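Local coordinates for probable sulfate-binding lipoprotein SubI (Mycobacterium tuberculosis, PDB 6DDN) that probably binds sulfate outside the cytoplasmic membrane and carries it as the solute-binding component of a transport system, at residues P103-V107 and S271-A277; N153-W157 and V253-Q257. One frame throughout, in Å; residues are numbered along the deposited sequence.

Contact 1. Residues P103-V107 and S271-A277; sequences PADLV and STHLGAA. With SO4 (sulfate ion), chain F; ACT (acetate ion), chain I.
Asp105 and Ser271 bring the two backbones together, their CA atoms 5.1 Å apart where the loop leading into strand 106-108 faces the turn that opens helix 274-284. Ser271 OG donates a hydrogen bond to Asp105 OD1, modelled at 2.4 Å, so short that the exact length is doubtful. OG lies anti to its own backbone N (chi1 153°), which swings it toward the carboxylate and also over the chain ahead: His273 N donates to Ser271 OG at 3.0 Å, closing an ST turn. The hydroxyl thus sits between an acceptor and a donor, while the other carboxylate oxygen, OD2, is bonded to Thr55 N, so both ends of the aspartate are held. His273 presents its ring edge to the same carboxylate, with CD2 3.6 Å from Asp105 OD1. On the other side of the imidazole, ND1 donates to O1 of a sulfate at 2.6 Å, the oxygen lying in the ring plane. Ala276 N also meets this ion, in a bond modelled too short to trust in length, and an acetate oxygen takes bonds from both Thr272 N and Thr272 OG1. Both ions probably come from the crystallisation liquor. Further along, the contact turns apolar: Leu106 CD1 packs 4.0 Å from Ala277 CB. His273 is the N-cap residue, and its ND1 bond to sulfate is consistent with an anion site at a helix N terminus.

Contact 2. Residues N153-W157 and V253-Q257; sequences NIRDW and VTPPQ. With SO4 (sulfate ion), chain G.
Ile154 meets Val253 through its backbone, the carbonyl O resting 3.8 Å from Val253 CG2, and from there the two loops run nearly side by side, 19° apart in direction. Arg155 follows. Its chain bends at chi2 (-83°), bringing NH1 back over the Val253 methyls, 3.9 Å from CG2; this is plain van der Waals contact. The guanidinium is steadied from within its own loop, where NE gives an almost straight bond to Asn153 OD1 in the guanidinium plane. Arg155 O lies against the two prolines, 3.6 Å from Pro256 CD. Asp156 sits opposite Pro255, with CB touching Pro256 CD, while its carboxylate turns away to accept from Asp159 N. Trp157 closes the contact in two ways. Pro255 CB lies over the five-membered ring, 4.0 Å from its centroid, in a CH-pi contact, and Pro255 CG lies on the same face, close to NE1 and CE2. At the ring edge, NE1 donates to Gln257 O at 2.9 Å, with the acceptor near the ring plane. Phe144 meets the indole edge-to-face, and Ala184, Pro185 and Ala188 of helix 177-190 also pack on it. A sulfate, probably from the crystallisation liquor, bridges the loops: Trp157 N gives O2 a straight bond of 2.8 Å, and Gln257 N reaches O1, whose position is less certain. The indole is thus packed on a face by Pro255 and bonded at its edge through NE1, which probably helps fix its rotation and leaves the polar N-H of a buried ring satisfied.

Overall arrangement
From the N terminus the chain runs through strand 53-58 and helix 91-99 to the first half of contact 1, at the start of strand 106-108. It goes on to strand 138-147 and the loop 153-157, the first half of contact 2. After ninety-five intervening residues, about half of them helical, 253-257 returns to close that loop between strands 250-253 and 257-267. Strand 257-267 then carries the chain across to 271-277, which closes contact 1, so the smaller loop lies wholly within the larger. The centres are 40 Å apart, on opposite sides of the chain's centre. Strand 257-267 joins them, pairing with 106-108 as well as 138-147.

Contact 1. Residues P103-V107 and S271-A277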
loop_
_atom_site.group_PDB
_atom_site.type_symbol
_atom_site.label_atom_id
_atom_site.label_comp_id
_atom_site.label_asym_id
_atom_site.label_seq_id
_atom_site.Cartn_x
_atom_site.Cartn_y
_atom_site.Cartn_z
ATOM N N PRO A 103 2.014 13.780 16.670
ATOM C CA PRO A 103 0.908 13.167 17.413
ATOM C C PRO A 103 0.215 12.106 16.575
ATOM O O PRO A 103 -0.107 12.323 15.404
ATOM C CB PRO A 103 -0.017 14.352 17.711
ATOM C CG PRO A 103 0.304 15.354 16.649
ATOM C CD PRO A 103 1.774 15.205 16.391
ATOM N N ALA A 104 0.001 10.945 17.184
ATOM C CA ALA A 104 -0.653 9.838 16.506
ATOM C C ALA A 104 -1.247 8.912 17.552
ATOM O O ALA A 104 -0.623 8.650 18.584
ATOM C CB ALA A 104 0.322 9.068 15.609
ATOM N N ASP A 105 -2.460 8.435 17.285
ATOM C CA ASP A 105 -3.064 7.384 18.085
ATOM C C ASP A 105 -3.113 6.049 17.359
ATOM O O ASP A 105 -3.174 5.006 18.018
ATOM C CB ASP A 105 -4.482 7.787 18.514
ATOM C CG ASP A 105 -4.501 9.077 19.321
ATOM O OD1 ASP A 105 -4.199 9.034 20.533
ATOM O OD2 ASP A 105 -4.817 10.138 18.742
ATOM N N LEU A 106 -3.071 6.060 16.028
ATOM C CA LEU A 106 -2.991 4.850 15.226
ATOM C C LEU A 106 -2.104 5.111 14.022
ATOM O O LEU A 106 -2.081 6.216 13.474
ATOM C CB LEU A 106 -4.367 4.383 14.741
ATOM C CG LEU A 106 -5.298 3.749 15.768
ATOM C CD1 LEU A 106 -6.521 4.624 15.968
ATOM C CD2 LEU A 106 -5.693 2.355 15.317
ATOM N N VAL A 107 -1.377 4.077 13.611
ATOM C CA VAL A 107 -0.545 4.128 12.419
ATOM C C VAL A 107 -1.080 3.117 11.420
ATOM O O VAL A 107 -1.509 2.023 11.801
ATOM C CB VAL A 107 0.938 3.854 12.736
ATOM C CG1 VAL A 107 1.588 5.116 13.250
ATOM C CG2 VAL A 107 1.070 2.725 13.747
ATOM N N SER A 271 -0.067 6.781 22.996
ATOM C CA SER A 271 -1.305 7.534 22.874
ATOM C C SER A 271 -2.090 7.508 24.177
ATOM O O SER A 271 -2.144 6.487 24.869
ATOM C CB SER A 271 -2.169 6.978 21.744
ATOM O OG SER A 271 -3.541 7.246 21.987
ATOM N N THR A 272 -2.708 8.643 24.499
ATOM C CA THR A 272 -3.541 8.791 25.680
ATOM C C THR A 272 -4.987 8.375 25.434
ATOM O O THR A 272 -5.876 8.785 26.190
ATOM C CB THR A 272 -3.493 10.239 26.172
ATOM O OG1 THR A 272 -4.192 11.079 25.243
ATOM C CG2 THR A 272 -2.055 10.714 26.286
ATOM N N HIS A 273 -5.242 7.577 24.397
ATOM C CA HIS A 273 -6.598 7.209 24.003
ATOM C C HIS A 273 -6.663 5.753 23.582
ATOM O O HIS A 273 -7.400 5.391 22.660
ATOM C CB HIS A 273 -7.107 8.091 22.863
ATOM C CG HIS A 273 -7.220 9.538 23.219
ATOM N ND1 HIS A 273 -7.975 9.985 24.282
ATOM C CD2 HIS A 273 -6.684 10.641 22.647
ATOM C CE1 HIS A 273 -7.895 11.302 24.352
ATOM N NE2 HIS A 273 -7.118 11.725 23.371
ATOM N N LEU A 274 -5.900 4.887 24.253
ATOM C CA LEU A 274 -5.815 3.501 23.810
ATOM C C LEU A 274 -7.149 2.778 23.917
ATOM O O LEU A 274 -7.325 1.739 23.276
ATOM C CB LEU A 274 -4.738 2.753 24.597
ATOM C CG LEU A 274 -3.302 3.215 24.329
ATOM C CD1 LEU A 274 -2.332 2.048 24.405
ATOM C CD2 LEU A 274 -3.188 3.903 22.978
ATOM N N GLY A 275 -8.091 3.304 24.694
ATOM C CA GLY A 275 -9.437 2.770 24.682
ATOM C C GLY A 275 -10.074 2.929 23.316
ATOM O O GLY A 275 -10.461 1.941 22.684
ATOM N N ALA A 276 -10.171 4.175 22.844
ATOM C CA ALA A 276 -10.756 4.427 21.531
ATOM C C ALA A 276 -9.856 3.913 20.414
ATOM O O ALA A 276 -10.345 3.357 19.424
ATOM C CB ALA A 276 -11.030 5.920 21.353
ATOM N N ALA A 277 -8.539 4.093 20.555
ATOM C CA ALA A 277 -7.615 3.647 19.519
ATOM C C ALA A 277 -7.703 2.140 19.307
ATOM O O ALA A 277 -7.682 1.664 18.165
ATOM C CB ALA A 277 -6.187 4.064 19.872
HETATM S S SO4 F . -10.179 6.834 25.595
HETATM O O1 SO4 F . -9.428 8.033 25.230
HETATM O O2 SO4 F . -11.561 7.206 25.881
HETATM O O3 SO4 F . -10.150 5.886 24.486
HETATM O O4 SO4 F . -9.579 6.215 26.773
HETATM C C ACT I . -1.682 11.927 22.044
HETATM O O ACT I . -2.570 11.249 22.629
HETATM O OXT ACT I . -0.914 11.579 21.102
HETATM C CH3 ACT I . -1.494 13.403 22.535
#

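Contact 2. Residues N153-W157 and V253-Q257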
loop_
_atom_site.group_PDB
_atom_site.type_symbol
_atom_site.label_atom_id
_atom_site.label_comp_id
_atom_site.label_asym_id
_atom_site.label_seq_id
_atom_site.Cartn_x
_atom_site.Cartn_y
_atom_site.Cartn_z
ATOM N N ASN A 153 -0.487 -0.379 -25.263
ATOM C CA ASN A 153 -0.628 -1.828 -25.142
ATOM C C ASN A 153 0.367 -2.395 -24.125
ATOM O O ASN A 153 1.229 -3.218 -24.441
ATOM C CB ASN A 153 -0.469 -2.497 -26.512
ATOM C CG ASN A 153 -0.829 -3.966 -26.492
ATOM O OD1 ASN A 153 -1.796 -4.371 -25.847
ATOM N ND2 ASN A 153 -0.051 -4.774 -27.202
ATOM N N ILE A 154 0.234 -1.926 -22.889
ATOM C CA ILE A 154 1.069 -2.392 -21.787
ATOM C C ILE A 154 0.348 -3.542 -21.096
ATOM O O ILE A 154 -0.768 -3.371 -20.593
ATOM C CB ILE A 154 1.373 -1.255 -20.800
ATOM C CG1 ILE A 154 1.827 -0.002 -21.550
ATOM C CG2 ILE A 154 2.424 -1.690 -19.797
ATOM C CD1 ILE A 154 3.185 -0.142 -22.204
ATOM N N ARG A 155 0.981 -4.716 -21.075
ATOM C CA ARG A 155 0.379 -5.905 -20.479
ATOM C C ARG A 155 1.283 -6.659 -19.513
ATOM O O ARG A 155 0.768 -7.477 -18.740
ATOM C CB ARG A 155 -0.081 -6.888 -21.569
ATOM C CG ARG A 155 -0.956 -6.287 -22.661
ATOM C CD ARG A 155 -2.420 -6.213 -22.253
ATOM N NE ARG A 155 -3.175 -5.336 -23.146
ATOM C CZ ARG A 155 -4.375 -4.831 -22.870
ATOM N NH1 ARG A 155 -4.971 -5.115 -21.719
ATOM N NH2 ARG A 155 -4.981 -4.043 -23.748
ATOM N N ASP A 156 2.594 -6.431 -19.524
ATOM C CA ASP A 156 3.487 -7.234 -18.699
ATOM C C ASP A 156 4.746 -6.435 -18.382
ATOM O O ASP A 156 4.954 -5.333 -18.894
ATOM C CB ASP A 156 3.799 -8.578 -19.378
ATOM C CG ASP A 156 4.651 -8.441 -20.632
ATOM O OD1 ASP A 156 4.915 -9.484 -21.266
ATOM O OD2 ASP A 156 5.059 -7.321 -20.999
ATOM N N TRP A 157 5.590 -7.016 -17.524
ATOM C CA TRP A 157 6.764 -6.297 -17.041
ATOM C C TRP A 157 7.752 -5.999 -18.160
ATOM O O TRP A 157 8.434 -4.969 -18.123
ATOM C CB TRP A 157 7.443 -7.091 -15.927
ATOM C CG TRP A 157 6.693 -7.020 -14.639
ATOM C CD1 TRP A 157 6.009 -8.028 -14.033
ATOM C CD2 TRP A 157 6.534 -5.870 -13.802
ATOM N NE1 TRP A 157 5.437 -7.584 -12.869
ATOM C CE2 TRP A 157 5.745 -6.260 -12.704
ATOM C CE3 TRP A 157 6.986 -4.549 -13.873
ATOM C CZ2 TRP A 157 5.397 -5.378 -11.685
ATOM C CZ3 TRP A 157 6.641 -3.674 -12.859
ATOM C CH2 TRP A 157 5.852 -4.092 -11.779
ATOM N N VAL A 253 -4.026 -2.519 -15.853
ATOM C CA VAL A 253 -3.806 -3.924 -16.165
ATOM C C VAL A 253 -2.809 -4.469 -15.155
ATOM O O VAL A 253 -1.756 -3.861 -14.928
ATOM C CB VAL A 253 -3.281 -4.124 -17.598
ATOM C CG1 VAL A 253 -3.522 -5.554 -18.061
ATOM C CG2 VAL A 253 -3.922 -3.127 -18.550
ATOM N N THR A 254 -3.141 -5.594 -14.547
ATOM C CA THR A 254 -2.190 -6.220 -13.636
ATOM C C THR A 254 -1.306 -7.190 -14.409
ATOM O O THR A 254 -1.826 -8.032 -15.150
ATOM C CB THR A 254 -2.915 -6.958 -12.520
ATOM O OG1 THR A 254 -3.903 -6.094 -11.946
ATOM C CG2 THR A 254 -1.937 -7.377 -11.438
ATOM N N PRO A 255 0.017 -7.098 -14.279
ATOM C CA PRO A 255 0.878 -8.040 -14.985
ATOM C C PRO A 255 0.599 -9.454 -14.525
ATOM O O PRO A 255 0.101 -9.673 -13.405
ATOM C CB PRO A 255 2.293 -7.585 -14.594
ATOM C CG PRO A 255 2.116 -6.843 -13.315
ATOM C CD PRO A 255 0.781 -6.173 -13.426
ATOM N N PRO A 256 0.879 -10.453 -15.370
ATOM C CA PRO A 256 0.609 -11.846 -14.971
ATOM C C PRO A 256 1.256 -12.226 -13.651
ATOM O O PRO A 256 0.634 -12.920 -12.837
ATOM C CB PRO A 256 1.176 -12.655 -16.145
ATOM C CG PRO A 256 1.111 -11.721 -17.306
ATOM C CD PRO A 256 1.396 -10.359 -16.746
ATOM N N GLN A 257 2.485 -11.784 -13.413
ATOM C CA GLN A 257 3.127 -11.911 -12.113
ATOM C C GLN A 257 3.105 -10.552 -11.428
ATOM O O GLN A 257 3.528 -9.550 -12.013
ATOM C CB GLN A 257 4.565 -12.413 -12.243
ATOM C CG GLN A 257 4.715 -13.718 -13.006
ATOM C CD GLN A 257 6.071 -14.362 -12.785
ATOM O OE1 GLN A 257 6.484 -14.591 -11.649
ATOM N NE2 GLN A 257 6.774 -14.651 -13.874
HETATM S S SO4 G . 5.230 -10.940 -16.134
HETATM O O1 SO4 G . 4.978 -10.609 -14.738
HETATM O O2 SO4 G . 5.033 -9.743 -16.938
HETATM O O3 SO4 G . 6.603 -11.408 -16.295
HETATM O O4 SO4 G . 4.299 -11.984 -16.550
#